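TRAP dicarboxylate transporter-DctP subunit (Desulfovibrio salexigens, PDB 4N6D) probably serves as the periplasmic solute-binding component of a TRAP transporter, capturing a substrate, perhaps an organic acid, for delivery to the membrane permease. Local coordinates at residues Q87-C92 / M241-S246; L74-T79 / L95-G100; A120-W125 / I334-K339. All blocks are in the same frame, centred on the assembly; numbering follows the deposited sequence.

Interaction 1. Residues Q87-C92 / M241-S246; sequences QADIGC and MNSWNS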
ATOM      1  N   GLN A  87       6.622 -22.427   8.827  1.00 12.21           N
ATOM      2  CA  GLN A  87       5.736 -22.249   9.966  1.00 10.46           C
ATOM      3  C   GLN A  87       4.346 -21.849   9.511  1.00 12.58           C
ATOM      4  O   GLN A  87       3.343 -22.181  10.166  1.00 11.61           O
ATOM      5  CB  GLN A  87       6.252 -21.171  10.894  1.00 17.73           C
ATOM      6  CG  GLN A  87       7.361 -21.597  11.776  1.00 31.32           C
ATOM      7  CD  GLN A  87       7.749 -20.475  12.696  1.00 33.27           C
ATOM      8  OE1 GLN A  87       6.932 -20.007  13.491  1.00 37.17           O
ATOM      9  NE2 GLN A  87       8.982 -20.004  12.568  1.00 35.34           N
ATOM     10  N   ALA A  88       4.296 -21.101   8.405  1.00 12.34           N
ATOM     11  CA  ALA A  88       3.062 -20.872   7.677  1.00  9.64           C
ATOM     12  C   ALA A  88       3.353 -21.165   6.225  1.00 10.97           C
ATOM     13  O   ALA A  88       4.485 -21.000   5.778  1.00 10.09           O
ATOM     14  CB  ALA A  88       2.572 -19.442   7.815  1.00 10.19           C
ATOM     15  N   ASP A  89       2.342 -21.607   5.483  1.00  7.32           N
ATOM     16  CA  ASP A  89       2.519 -21.825   4.055  1.00  7.78           C
ATOM     17  C   ASP A  89       2.566 -20.521   3.273  1.00  8.49           C
ATOM     18  O   ASP A  89       3.283 -20.416   2.279  1.00  7.75           O
ATOM     19  CB  ASP A  89       1.422 -22.730   3.483  1.00  8.63           C
ATOM     20  CG  ASP A  89       1.432 -24.124   4.128  1.00 11.15           C
ATOM     21  OD1 ASP A  89       2.394 -24.888   3.875  1.00 12.84           O
ATOM     22  OD2 ASP A  89       0.489 -24.435   4.892  1.00 10.67           O
ATOM     23  N   ILE A  90       1.804 -19.542   3.735  1.00  6.45           N
ATOM     24  CA  ILE A  90       1.604 -18.284   3.033  1.00  6.23           C
ATOM     25  C   ILE A  90       1.619 -17.166   4.034  1.00  8.37           C
ATOM     26  O   ILE A  90       1.212 -17.344   5.186  1.00  9.01           O
ATOM     27  CB  ILE A  90       0.222 -18.273   2.311  1.00  7.04           C
ATOM     28  CG1 ILE A  90       0.128 -19.414   1.308  1.00  8.10           C
ATOM     29  CG2 ILE A  90      -0.032 -16.909   1.641  1.00  8.52           C
ATOM     30  CD1 ILE A  90      -1.316 -19.617   0.791  1.00 10.50           C
ATOM     31  N   GLY A  91       2.127 -16.017   3.628  1.00  6.48           N
ATOM     32  CA  GLY A  91       2.144 -14.852   4.496  1.00  6.68           C
ATOM     33  C   GLY A  91       2.079 -13.552   3.714  1.00  6.46           C
ATOM     34  O   GLY A  91       2.355 -13.527   2.510  1.00  6.83           O
ATOM     35  N   CYS A  92       1.701 -12.491   4.424  1.00  6.82           N
ATOM     36  CA  CYS A  92       1.553 -11.129   3.884  1.00  5.88           C
ATOM     37  C   CYS A  92       2.664 -10.223   4.387  1.00  8.02           C
ATOM     38  O   CYS A  92       2.857 -10.049   5.610  1.00  9.13           O
ATOM     39  CB  CYS A  92       0.217 -10.556   4.312  1.00 10.67           C
ATOM     40  SG  CYS A  92      -0.094  -8.881   3.646  1.00  9.72           S
ATOM     41  N   MET A 241       8.320 -22.262  -0.649  1.00  9.93           N
ATOM     42  CA  MET A 241       8.619 -22.974  -1.884  1.00  8.40           C
ATOM     43  C   MET A 241       8.315 -24.466  -1.801  1.00  9.06           C
ATOM     44  O   MET A 241       7.830 -25.054  -2.775  1.00  8.61           O
ATOM     45  CB  MET A 241      10.074 -22.765  -2.306  1.00  9.71           C
ATOM     46  CG  MET A 241      10.344 -23.279  -3.677  1.00  9.90           C
ATOM     47  SD  MET A 241       9.599 -22.220  -4.901  1.00 16.75           S
ATOM     48  CE  MET A 241      10.665 -20.790  -4.732  1.00 19.41           C
ATOM     49  N   ASN A 242       8.597 -25.113  -0.670  1.00 11.14           N
ATOM     50  CA  ASN A 242       8.204 -26.514  -0.556  1.00 10.14           C
ATOM     51  C   ASN A 242       6.690 -26.702  -0.654  1.00 10.72           C
ATOM     52  O   ASN A 242       6.198 -27.633  -1.299  1.00  9.21           O
ATOM     53  CB  ASN A 242       8.744 -27.107   0.745  1.00 12.23           C
ATOM     54  CG  ASN A 242      10.247 -27.135   0.773  1.00 18.11           C
ATOM     55  OD1 ASN A 242      10.882 -26.361   1.485  1.00 28.03           O
ATOM     56  ND2 ASN A 242      10.823 -28.020   0.013  1.00 15.12           N
ATOM     57  N   SER A 243       5.938 -25.803  -0.025  1.00  9.45           N
ATOM     58  CA  SER A 243       4.493 -25.832  -0.154  1.00  7.67           C
ATOM     59  C   SER A 243       4.034 -25.658  -1.601  1.00  9.21           C
ATOM     60  O   SER A 243       3.161 -26.387  -2.067  1.00  9.42           O
ATOM     61  CB  SER A 243       3.851 -24.765   0.742  1.00 11.20           C
ATOM     62  OG  SER A 243       4.291 -24.918   2.099  1.00 12.28           O
ATOM     63  N   TRP A 244       4.604 -24.681  -2.310  1.00  9.72           N
ATOM     64  CA  TRP A 244       4.289 -24.472  -3.722  1.00  8.36           C
ATOM     65  C   TRP A 244       4.623 -25.709  -4.556  1.00  9.76           C
ATOM     66  O   TRP A 244       3.822 -26.183  -5.385  1.00  9.27           O
ATOM     67  CB  TRP A 244       5.067 -23.254  -4.247  1.00  7.68           C
ATOM     68  CG  TRP A 244       4.933 -23.071  -5.721  1.00 10.14           C
ATOM     69  CD1 TRP A 244       5.892 -23.306  -6.672  1.00 12.22           C
ATOM     70  CD2 TRP A 244       3.760 -22.649  -6.428  1.00 10.53           C
ATOM     71  NE1 TRP A 244       5.388 -23.034  -7.928  1.00 14.05           N
ATOM     72  CE2 TRP A 244       4.079 -22.642  -7.802  1.00 13.97           C
ATOM     73  CE3 TRP A 244       2.471 -22.277  -6.035  1.00  9.46           C
ATOM     74  CZ2 TRP A 244       3.160 -22.254  -8.777  1.00 14.13           C
ATOM     75  CZ3 TRP A 244       1.562 -21.897  -7.009  1.00 10.51           C
ATOM     76  CH2 TRP A 244       1.910 -21.903  -8.360  1.00 12.66           C
ATOM     77  N   ASN A 245       5.806 -26.253  -4.318  1.00  9.73           N
ATOM     78  CA  ASN A 245       6.282 -27.403  -5.094  1.00 10.02           C
ATOM     79  C   ASN A 245       5.321 -28.583  -5.012  1.00 12.04           C
ATOM     80  O   ASN A 245       5.168 -29.346  -5.974  1.00 11.87           O
ATOM     81  CB  ASN A 245       7.647 -27.848  -4.581  1.00 11.70           C
ATOM     82  CG  ASN A 245       8.760 -26.884  -4.926  1.00 10.78           C
ATOM     83  OD1 ASN A 245       8.599 -25.923  -5.699  1.00 11.91           O
ATOM     84  ND2 ASN A 245       9.931 -27.155  -4.372  1.00 10.77           N
ATOM     85  N   SER A 246       4.690 -28.725  -3.844  1.00 11.58           N
ATOM     86  CA  SER A 246       3.809 -29.845  -3.540  1.00 12.43           C
ATOM     87  C   SER A 246       2.488 -29.806  -4.288  1.00 13.65           C
ATOM     88  O   SER A 246       1.776 -30.814  -4.327  1.00 13.24           O
ATOM     89  CB  SER A 246       3.525 -29.890  -2.026  1.00 13.47           C
ATOM     90  OG  SER A 246       2.547 -28.934  -1.655  1.00 13.77           O
TER

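Interaction 2. Residues L74-T79 / L95-G100; sequences LGAKNT and LAYHPG. With EDO (1,2-ethanediol), chain E.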
ATOM      1  N   LEU A  74       1.895 -15.849  12.454  1.00 10.14           N
ATOM      2  CA  LEU A  74       3.098 -15.034  12.303  1.00  8.42           C
ATOM      3  C   LEU A  74       2.698 -13.560  12.302  1.00  8.69           C
ATOM      4  O   LEU A  74       1.613 -13.201  11.855  1.00 11.19           O
ATOM      5  CB  LEU A  74       3.834 -15.351  10.999  1.00  8.49           C
ATOM      6  CG  LEU A  74       4.270 -16.784  10.746  1.00 11.62           C
ATOM      7  CD1 LEU A  74       4.834 -16.939   9.343  1.00 10.37           C
ATOM      8  CD2 LEU A  74       5.287 -17.174  11.771  1.00 14.25           C
ATOM      9  N   GLY A  75       3.567 -12.704  12.809  1.00 13.99           N
ATOM     10  CA  GLY A  75       3.301 -11.279  12.813  1.00 16.21           C
ATOM     11  C   GLY A  75       4.357 -10.511  12.041  1.00 16.05           C
ATOM     12  O   GLY A  75       5.073 -11.066  11.218  1.00 12.87           O
ATOM     13  N   ALA A  76       4.469  -9.220  12.338  1.00 14.61           N
ATOM     14  CA  ALA A  76       5.414  -8.354  11.647  1.00 21.79           C
ATOM     15  C   ALA A  76       6.850  -8.838  11.803  1.00 14.97           C
ATOM     16  O   ALA A  76       7.658  -8.681  10.881  1.00 19.37           O
ATOM     17  CB  ALA A  76       5.283  -6.920  12.178  1.00 29.05           C
ATOM     18  N   LYS A  77       7.160  -9.420  12.954  1.00 15.67           N
ATOM     19  CA  LYS A  77       8.544  -9.755  13.293  1.00 20.98           C
ATOM     20  C   LYS A  77       9.032 -11.041  12.636  1.00 21.94           C
ATOM     21  O   LYS A  77      10.229 -11.291  12.575  1.00 25.60           O
ATOM     22  CB  LYS A  77       8.701  -9.914  14.789  1.00 19.63           C
ATOM     23  CG  LYS A  77       8.014 -11.138  15.323  1.00 22.77           C
ATOM     24  CD  LYS A  77       8.187 -11.305  16.817  1.00 36.67           C
ATOM     25  CE  LYS A  77       7.507 -12.585  17.280  1.00 37.89           C
ATOM     26  NZ  LYS A  77       7.218 -12.593  18.743  1.00 47.99           N
ATOM     27  N   ASN A  78       8.122 -11.874  12.156  1.00 12.73           N
ATOM     28  CA  ASN A  78       8.553 -13.203  11.744  1.00 10.89           C
ATOM     29  C   ASN A  78       7.789 -13.802  10.560  1.00  7.69           C
ATOM     30  O   ASN A  78       7.838 -15.004  10.337  1.00 10.02           O
ATOM     31  CB  ASN A  78       8.480 -14.154  12.930  1.00 12.45           C
ATOM     32  CG  ASN A  78       7.085 -14.276  13.494  1.00 12.06           C
ATOM     33  OD1 ASN A  78       6.144 -13.693  12.987  1.00 14.17           O
ATOM     34  ND2 ASN A  78       6.951 -15.043  14.581  1.00 20.18           N
ATOM     35  N   THR A  79       7.130 -12.969   9.759  1.00  7.59           N
ATOM     36  CA  THR A  79       6.427 -13.486   8.596  1.00  9.16           C
ATOM     37  C   THR A  79       7.403 -13.967   7.525  1.00  8.84           C
ATOM     38  O   THR A  79       7.239 -15.057   6.982  1.00  8.56           O
ATOM     39  CB  THR A  79       5.460 -12.437   8.018  1.00 11.48           C
ATOM     40  OG1 THR A  79       4.319 -12.335   8.875  1.00 14.28           O
ATOM     41  CG2 THR A  79       4.979 -12.856   6.639  1.00 10.27           C
ATOM     42  N   LEU A  95       6.226  -4.356   2.352  1.00  8.72           N
ATOM     43  CA  LEU A  95       7.629  -4.246   1.964  1.00  9.14           C
ATOM     44  C   LEU A  95       8.376  -3.128   2.692  1.00  9.84           C
ATOM     45  O   LEU A  95       9.561  -3.265   2.973  1.00  8.39           O
ATOM     46  CB  LEU A  95       7.780  -4.055   0.451  1.00  7.93           C
ATOM     47  CG  LEU A  95       7.006  -5.014  -0.454  1.00  6.19           C
ATOM     48  CD1 LEU A  95       7.390  -4.733  -1.926  1.00 10.44           C
ATOM     49  CD2 LEU A  95       7.276  -6.484  -0.123  1.00  7.77           C
ATOM     50  N   ALA A  96       7.687  -2.028   2.952  1.00  7.71           N
ATOM     51  CA  ALA A  96       8.288  -0.854   3.569  1.00  8.75           C
ATOM     52  C   ALA A  96       8.849  -1.136   4.955  1.00  8.61           C
ATOM     53  O   ALA A  96       9.705  -0.394   5.430  1.00 11.13           O
ATOM     54  CB  ALA A  96       7.266   0.294   3.653  1.00 11.13           C
ATOM     55  N   TYR A  97       8.348  -2.180   5.622  1.00  9.36           N
ATOM     56  CA  TYR A  97       8.815  -2.526   6.961  1.00 11.45           C
ATOM     57  C   TYR A  97      10.180  -3.216   6.956  1.00  9.95           C
ATOM     58  O   TYR A  97      10.774  -3.429   8.020  1.00 11.70           O
ATOM     59  CB  TYR A  97       7.783  -3.428   7.659  1.00 10.54           C
ATOM     60  CG  TYR A  97       8.064  -3.702   9.131  1.00 12.76           C
ATOM     61  CD1 TYR A  97       8.198  -2.657  10.032  1.00 21.38           C
ATOM     62  CD2 TYR A  97       8.201  -4.993   9.610  1.00  9.96           C
ATOM     63  CE1 TYR A  97       8.464  -2.893  11.365  1.00 19.03           C
ATOM     64  CE2 TYR A  97       8.457  -5.237  10.960  1.00 15.08           C
ATOM     65  CZ  TYR A  97       8.583  -4.178  11.827  1.00 20.46           C
ATOM     66  OH  TYR A  97       8.853  -4.394  13.172  1.00 23.67           O
ATOM     67  N   HIS A  98      10.691  -3.558   5.766  1.00  7.12           N
ATOM     68  CA  HIS A  98      11.941  -4.309   5.627  1.00  8.25           C
ATOM     69  C   HIS A  98      12.907  -3.618   4.679  1.00  9.81           C
ATOM     70  O   HIS A  98      13.206  -4.129   3.623  1.00  8.21           O
ATOM     71  CB  HIS A  98      11.645  -5.703   5.077  1.00  7.35           C
ATOM     72  CG  HIS A  98      10.554  -6.400   5.810  1.00  6.91           C
ATOM     73  ND1 HIS A  98      10.761  -7.061   7.007  1.00 11.69           N
ATOM     74  CD2 HIS A  98       9.230  -6.486   5.558  1.00  9.78           C
ATOM     75  CE1 HIS A  98       9.612  -7.549   7.434  1.00 12.36           C
ATOM     76  NE2 HIS A  98       8.665  -7.209   6.576  1.00 14.37           N
ATOM     77  N   PRO A  99      13.398  -2.436   5.058  1.00  7.91           N
ATOM     78  CA  PRO A  99      14.332  -1.724   4.173  1.00  8.05           C
ATOM     79  C   PRO A  99      15.576  -2.517   3.855  1.00 11.36           C
ATOM     80  O   PRO A  99      16.216  -3.076   4.753  1.00 12.21           O
ATOM     81  CB  PRO A  99      14.702  -0.457   4.947  1.00 15.16           C
ATOM     82  CG  PRO A  99      14.074  -0.564   6.274  1.00 15.26           C
ATOM     83  CD  PRO A  99      13.251  -1.797   6.376  1.00 10.46           C
ATOM     84  N   GLY A 100      15.892  -2.566   2.568  1.00  8.93           N
ATOM     85  CA  GLY A 100      17.055  -3.280   2.089  1.00 10.94           C
ATOM     86  C   GLY A 100      16.728  -4.665   1.571  1.00 14.12           C
ATOM     87  O   GLY A 100      17.508  -5.231   0.821  1.00 14.47           O
TER
HETATM   88  C1  EDO E 404       5.322  -7.440   7.879  1.00 21.55           C
HETATM   89  O1  EDO E 404       5.834  -6.856   6.681  1.00 15.66           O
HETATM   90  C2  EDO E 404       5.396  -8.934   7.643  1.00 18.59           C
HETATM   91  O2  EDO E 404       6.712  -9.205   7.131  1.00 21.99           O

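Interaction 3. Residues A120-W125 / I334-K339; sequences ASLALW and IKYEGK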
ATOM      1  N   ALA A 120      -2.033   1.415  -8.594  1.00  7.79           N
ATOM      2  CA  ALA A 120      -0.778   1.068  -7.972  1.00  7.60           C
ATOM      3  C   ALA A 120      -0.665  -0.441  -7.835  1.00  8.39           C
ATOM      4  O   ALA A 120       0.419  -0.988  -8.002  1.00  7.37           O
ATOM      5  CB  ALA A 120      -0.655   1.741  -6.615  1.00  7.92           C
ATOM      6  N   SER A 121      -1.770  -1.110  -7.512  1.00  9.00           N
ATOM      7  CA  SER A 121      -1.713  -2.567  -7.298  1.00  9.45           C
ATOM      8  C   SER A 121      -1.374  -3.276  -8.608  1.00 10.42           C
ATOM      9  O   SER A 121      -0.520  -4.176  -8.651  1.00 10.02           O
ATOM     10  CB  SER A 121      -3.044  -3.105  -6.762  1.00  7.85           C
ATOM     11  OG  SER A 121      -3.289  -2.647  -5.442  1.00  7.78           O
ATOM     12  N   LEU A 122      -2.051  -2.875  -9.674  1.00  8.56           N
ATOM     13  CA  LEU A 122      -1.832  -3.522 -10.953  1.00  9.33           C
ATOM     14  C   LEU A 122      -0.450  -3.175 -11.502  1.00 12.84           C
ATOM     15  O   LEU A 122       0.202  -4.046 -12.087  1.00 10.10           O
ATOM     16  CB  LEU A 122      -2.920  -3.153 -11.956  1.00  9.57           C
ATOM     17  CG  LEU A 122      -4.231  -3.906 -11.738  1.00 11.67           C
ATOM     18  CD1 LEU A 122      -5.331  -3.267 -12.508  1.00 12.85           C
ATOM     19  CD2 LEU A 122      -4.012  -5.382 -12.111  1.00 14.73           C
ATOM     20  N   ALA A 123      -0.004  -1.927 -11.317  1.00  8.86           N
ATOM     21  CA  ALA A 123       1.336  -1.562 -11.774  1.00  9.02           C
ATOM     22  C   ALA A 123       2.398  -2.354 -11.018  1.00  7.47           C
ATOM     23  O   ALA A 123       3.372  -2.821 -11.609  1.00  8.35           O
ATOM     24  CB  ALA A 123       1.596  -0.056 -11.646  1.00  7.04           C
ATOM     25  N   LEU A 124       2.207  -2.524  -9.710  1.00  7.70           N
ATOM     26  CA  LEU A 124       3.152  -3.298  -8.900  1.00  7.43           C
ATOM     27  C   LEU A 124       3.265  -4.751  -9.379  1.00  7.83           C
ATOM     28  O   LEU A 124       4.385  -5.288  -9.520  1.00  8.67           O
ATOM     29  CB  LEU A 124       2.742  -3.236  -7.428  1.00  5.87           C
ATOM     30  CG  LEU A 124       3.542  -4.049  -6.410  1.00  8.55           C
ATOM     31  CD1 LEU A 124       5.004  -3.643  -6.313  1.00  8.05           C
ATOM     32  CD2 LEU A 124       2.831  -3.903  -5.110  1.00  7.56           C
ATOM     33  N   TRP A 125       2.122  -5.381  -9.613  1.00  9.42           N
ATOM     34  CA  TRP A 125       2.098  -6.770 -10.089  1.00  9.12           C
ATOM     35  C   TRP A 125       2.791  -6.871 -11.451  1.00  9.00           C
ATOM     36  O   TRP A 125       3.595  -7.790 -11.690  1.00  9.82           O
ATOM     37  CB  TRP A 125       0.650  -7.277 -10.177  1.00  7.39           C
ATOM     38  CG  TRP A 125       0.590  -8.637 -10.752  1.00  8.87           C
ATOM     39  CD1 TRP A 125       0.175  -8.976 -12.010  1.00 12.94           C
ATOM     40  CD2 TRP A 125       1.021  -9.848 -10.131  1.00  9.91           C
ATOM     41  NE1 TRP A 125       0.311 -10.329 -12.205  1.00 11.54           N
ATOM     42  CE2 TRP A 125       0.811 -10.892 -11.059  1.00 10.28           C
ATOM     43  CE3 TRP A 125       1.555 -10.156  -8.874  1.00  9.92           C
ATOM     44  CZ2 TRP A 125       1.128 -12.216 -10.774  1.00 14.31           C
ATOM     45  CZ3 TRP A 125       1.851 -11.482  -8.586  1.00 10.56           C
ATOM     46  CH2 TRP A 125       1.633 -12.491  -9.525  1.00 12.19           C
ATOM     47  N   ILE A 334       0.668   5.317 -16.267  1.00  9.83           N
ATOM     48  CA  ILE A 334      -0.138   5.837 -17.360  1.00 10.51           C
ATOM     49  C   ILE A 334      -1.073   4.750 -17.919  1.00 10.72           C
ATOM     50  O   ILE A 334      -2.223   5.023 -18.285  1.00 11.30           O
ATOM     51  CB  ILE A 334       0.752   6.421 -18.454  1.00 10.69           C
ATOM     52  CG1 ILE A 334       1.490   7.629 -17.909  1.00 10.65           C
ATOM     53  CG2 ILE A 334      -0.085   6.875 -19.654  1.00 11.43           C
ATOM     54  CD1 ILE A 334       2.583   8.162 -18.827  1.00 10.79           C
ATOM     55  N   LYS A 335      -0.580   3.527 -18.031  1.00 10.85           N
ATOM     56  CA  LYS A 335      -1.429   2.438 -18.522  1.00 10.94           C
ATOM     57  C   LYS A 335      -2.718   2.294 -17.691  1.00 12.52           C
ATOM     58  O   LYS A 335      -3.796   2.032 -18.232  1.00 13.31           O
ATOM     59  CB  LYS A 335      -0.644   1.117 -18.476  1.00 10.57           C
ATOM     60  CG  LYS A 335      -1.410  -0.129 -18.901  1.00 13.16           C
ATOM     61  CD  LYS A 335      -0.450  -1.326 -18.763  1.00 20.93           C
ATOM     62  CE  LYS A 335      -1.071  -2.666 -19.102  1.00 32.44           C
ATOM     63  NZ  LYS A 335      -0.076  -3.744 -18.733  1.00 38.00           N
ATOM     64  N   TYR A 336      -2.606   2.448 -16.379  1.00 10.45           N
ATOM     65  CA  TYR A 336      -3.728   2.164 -15.493  1.00 10.66           C
ATOM     66  C   TYR A 336      -4.499   3.395 -15.051  1.00 14.26           C
ATOM     67  O   TYR A 336      -5.641   3.271 -14.568  1.00 12.11           O
ATOM     68  CB  TYR A 336      -3.253   1.328 -14.281  1.00 10.09           C
ATOM     69  CG  TYR A 336      -2.877  -0.069 -14.713  1.00 13.07           C
ATOM     70  CD1 TYR A 336      -3.830  -0.927 -15.219  1.00 10.95           C
ATOM     71  CD2 TYR A 336      -1.570  -0.530 -14.633  1.00 11.24           C
ATOM     72  CE1 TYR A 336      -3.494  -2.189 -15.658  1.00 13.79           C
ATOM     73  CE2 TYR A 336      -1.221  -1.794 -15.068  1.00  9.47           C
ATOM     74  CZ  TYR A 336      -2.195  -2.625 -15.576  1.00 12.21           C
ATOM     75  OH  TYR A 336      -1.866  -3.888 -16.002  1.00 15.74           O
ATOM     76  N   GLU A 337      -3.905   4.578 -15.244  1.00 11.15           N
ATOM     77  CA  GLU A 337      -4.536   5.833 -14.822  1.00 13.14           C
ATOM     78  C   GLU A 337      -4.753   6.786 -15.956  1.00 26.65           C
ATOM     79  O   GLU A 337      -5.759   7.482 -15.980  1.00 40.23           O
ATOM     80  CB  GLU A 337      -3.679   6.625 -13.828  1.00 20.35           C
ATOM     81  CG  GLU A 337      -3.222   5.884 -12.653  1.00 11.70           C
ATOM     82  CD  GLU A 337      -2.695   6.769 -11.529  1.00 14.02           C
ATOM     83  OE1 GLU A 337      -2.496   7.999 -11.694  1.00 15.91           O
ATOM     84  OE2 GLU A 337      -2.491   6.195 -10.451  1.00 11.72           O
ATOM     85  N   GLY A 338      -3.792   6.825 -16.875  1.00 22.78           N
ATOM     86  CA  GLY A 338      -3.650   7.924 -17.821  1.00 26.77           C
ATOM     87  C   GLY A 338      -4.834   8.872 -17.853  1.00 25.33           C
ATOM     88  O   GLY A 338      -5.952   8.417 -18.082  1.00 26.39           O
ATOM     89  N   LYS A 339      -4.585  10.178 -17.677  1.00 27.11           N
ATOM     90  CA  LYS A 339      -5.654  11.194 -17.753  1.00 28.07           C
ATOM     91  C   LYS A 339      -5.680  11.943 -19.070  1.00 30.09           C
ATOM     92  O   LYS A 339      -6.655  12.645 -19.359  1.00 24.91           O
ATOM     93  CB  LYS A 339      -5.513  12.252 -16.649  1.00 28.91           C
ATOM     94  CG  LYS A 339      -5.801  11.739 -15.261  1.00 38.93           C
ATOM     95  CD  LYS A 339      -4.651  10.904 -14.806  1.00 42.91           C
ATOM     96  CE  LYS A 339      -4.758  10.546 -13.345  1.00 34.96           C
ATOM     97  NZ  LYS A 339      -3.465  10.022 -12.965  1.00 17.71           N
TER

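Interaction 1. Residues Q87-C92 / M241-S246
Asp-89 and Ser-243 carry this contact between them: the serine hydroxyl OG donates to the carboxylate oxygen OD1 of Asp-89 at 2.6 Å. The hydroxyl arrives from the side of OD1 that faces away from OD2, meeting the anti lone pair of OD1. In Ser-243 the OG lies anti to the carbonyl carbon (chi1 -54°), and this turns it off the short helix 241-245 toward the aspartate. The close part is little more than this bond and the methylenes behind it, with Ser-243 CB 3.5 Å from Asp-89 OD1 and 4.2 Å from Asp-89 CB; only 84 Å² of surface is buried in all. The other oxygen has its own partner: OD2 accepts from Ser-33 N on strand 30-35.

Away from this pair the contact opens quickly. Asn-242 and Asn-245 are solvent-exposed on the helix, and Ser-246 OG bonds back to its own segment, at 2.7 Å from Ser-243 O. Trp-244 packs on helix 249-285. Strand 234-240 leads straight into helix 241-245 and runs antiparallel to strand 90-94, and backbone bonds between Asp-89 and Asn-240 and between Gly-91 and Ile-238 keep the pieces aligned. With an N-H on one oxygen and a hydroxyl on the other, the Asp-89 carboxylate is probably stabilised in its charged form, and the bond ties the residue just before strand 90-94 to the helix that follows strand 234-240.

Interaction 2. Residues L74-T79 / L95-G100
Ala-76 and Tyr-97 meet where two surface loops lean together, and they hold most of the 104 Å² buried here. The methyl CB of Ala-76 rests 3.8 Å from CE2 of the Tyr-97 ring. The carbonyl O of Ala-76 comes to the ring's edge, near its plane, 3.5 Å from Tyr-97 CE2. Tyr-97 reaches across because its CG is anti to the backbone N (chi1 -172°), which carries the phenol to the side of Ala-76.

His-98, the third participant, contributes less surface and turns its edge inward. Its NE2 bonds to both hydroxyls of a bound ethanediol, probably from the crystallisation liquor: 2.8 Å to O2 and 2.9 Å to O1. The diol also bonds to Ser-94 N, and its C2 lies 3.5 Å from Thr-79 CB, so it fills in between His-98 and the start of helix 79-85, in van der Waals contact with the latter. One face of the imidazole is partly covered by Tyr-97 CB. In segment 74-79 the turn is held by Gly-75 O, which accepts from Asn-78 N and, at 2.8 Å, from Thr-79 OG1, the two approaching from opposite faces of its plane.

The loops follow strands 63-68 and 90-94 of the five-stranded sheet. Thr-79 and His-98 both pack on Val-93 of strand 90-94, His-98 also touches Leu-80 of helix 79-85, and Leu-95 lies against Pro-234 and Ala-236 of strand 234-240.

Interaction 3. Residues A120-W125 / I334-K339
Tyr-336, near the end of helix 322-337, lays its ring against Leu-122 of helix 117-131. This helix-to-helix contact joins a C-terminal helix to one lobe of the two-lobed periplasmic binding protein fold, and its centre is a CH-pi interaction. The methylene CB of Leu-122 sits 3.7 Å from the centroid of the Tyr-336 ring, only 9° off the ring normal, so it meets the middle of the face. The two side chains cross at about a right angle. Leu-122 CD1 extends the overlap along one flank of the ring, 3.8 Å from CE1 of Tyr-336, while Ala-123 approaches obliquely on the other flank, its N 3.9 Å from CD2 of Tyr-336.

Both side chains have CG anti to the carbonyl carbon. In Tyr-336 this (chi1 -70°) carries the phenol from its helix toward the partner; Leu-122 CB is placed over the ring by the helix itself, and chi1 -78° carries the branch to the CD1/CE1 side of the ring. The opposite face of the tyrosine is covered by CG of its neighbour Lys-335, 4.1 Å above the centre of the Tyr-336 ring, so the aromatic plane is sandwiched between aliphatic groups. Asp-126 OD2 takes both the salt bridge from the fully extended Lys-335 and a hydrogen bond with the phenol OH, which is also bonded to Arg-260 of helix 249-285; these polar partners hold the far end of the ring in place.

The carboxylate of Glu-337 lies by the start of helix 117-131: OE2 is hydrogen-bonded to Ser-119 OG on the helix and to Thr-115 N just before it. Glu-337 OE1 forms salt bridges with Arg-333 and with Lys-339, whose NZ donates to OE1 at 2.6 Å, on the anti side and somewhat out of the carboxylate plane.

How the interactions relate
Interactions 1 and 2 belong to the same lobe and lie about 17 Å apart between centres. They touch at strand 90-94 and the loop leading into it: Ala-88 CB packs on Leu-74 CD1 at 3.7 Å, and Cys-92 O sits 3.7 Å from Thr-79 CG2. Interaction 3 stands apart, its centre about 29 Å from that of interaction 1 and 25 Å from that of interaction 2, although its nearest atoms come within about 5 Å of the latter. Arg-81 and Met-84, on the helix starting at Thr-79, help bind the iodinated phasing compound, a copy of which lies about 12 Å from the Ser-243 side chain; this is no evidence for the substrate site.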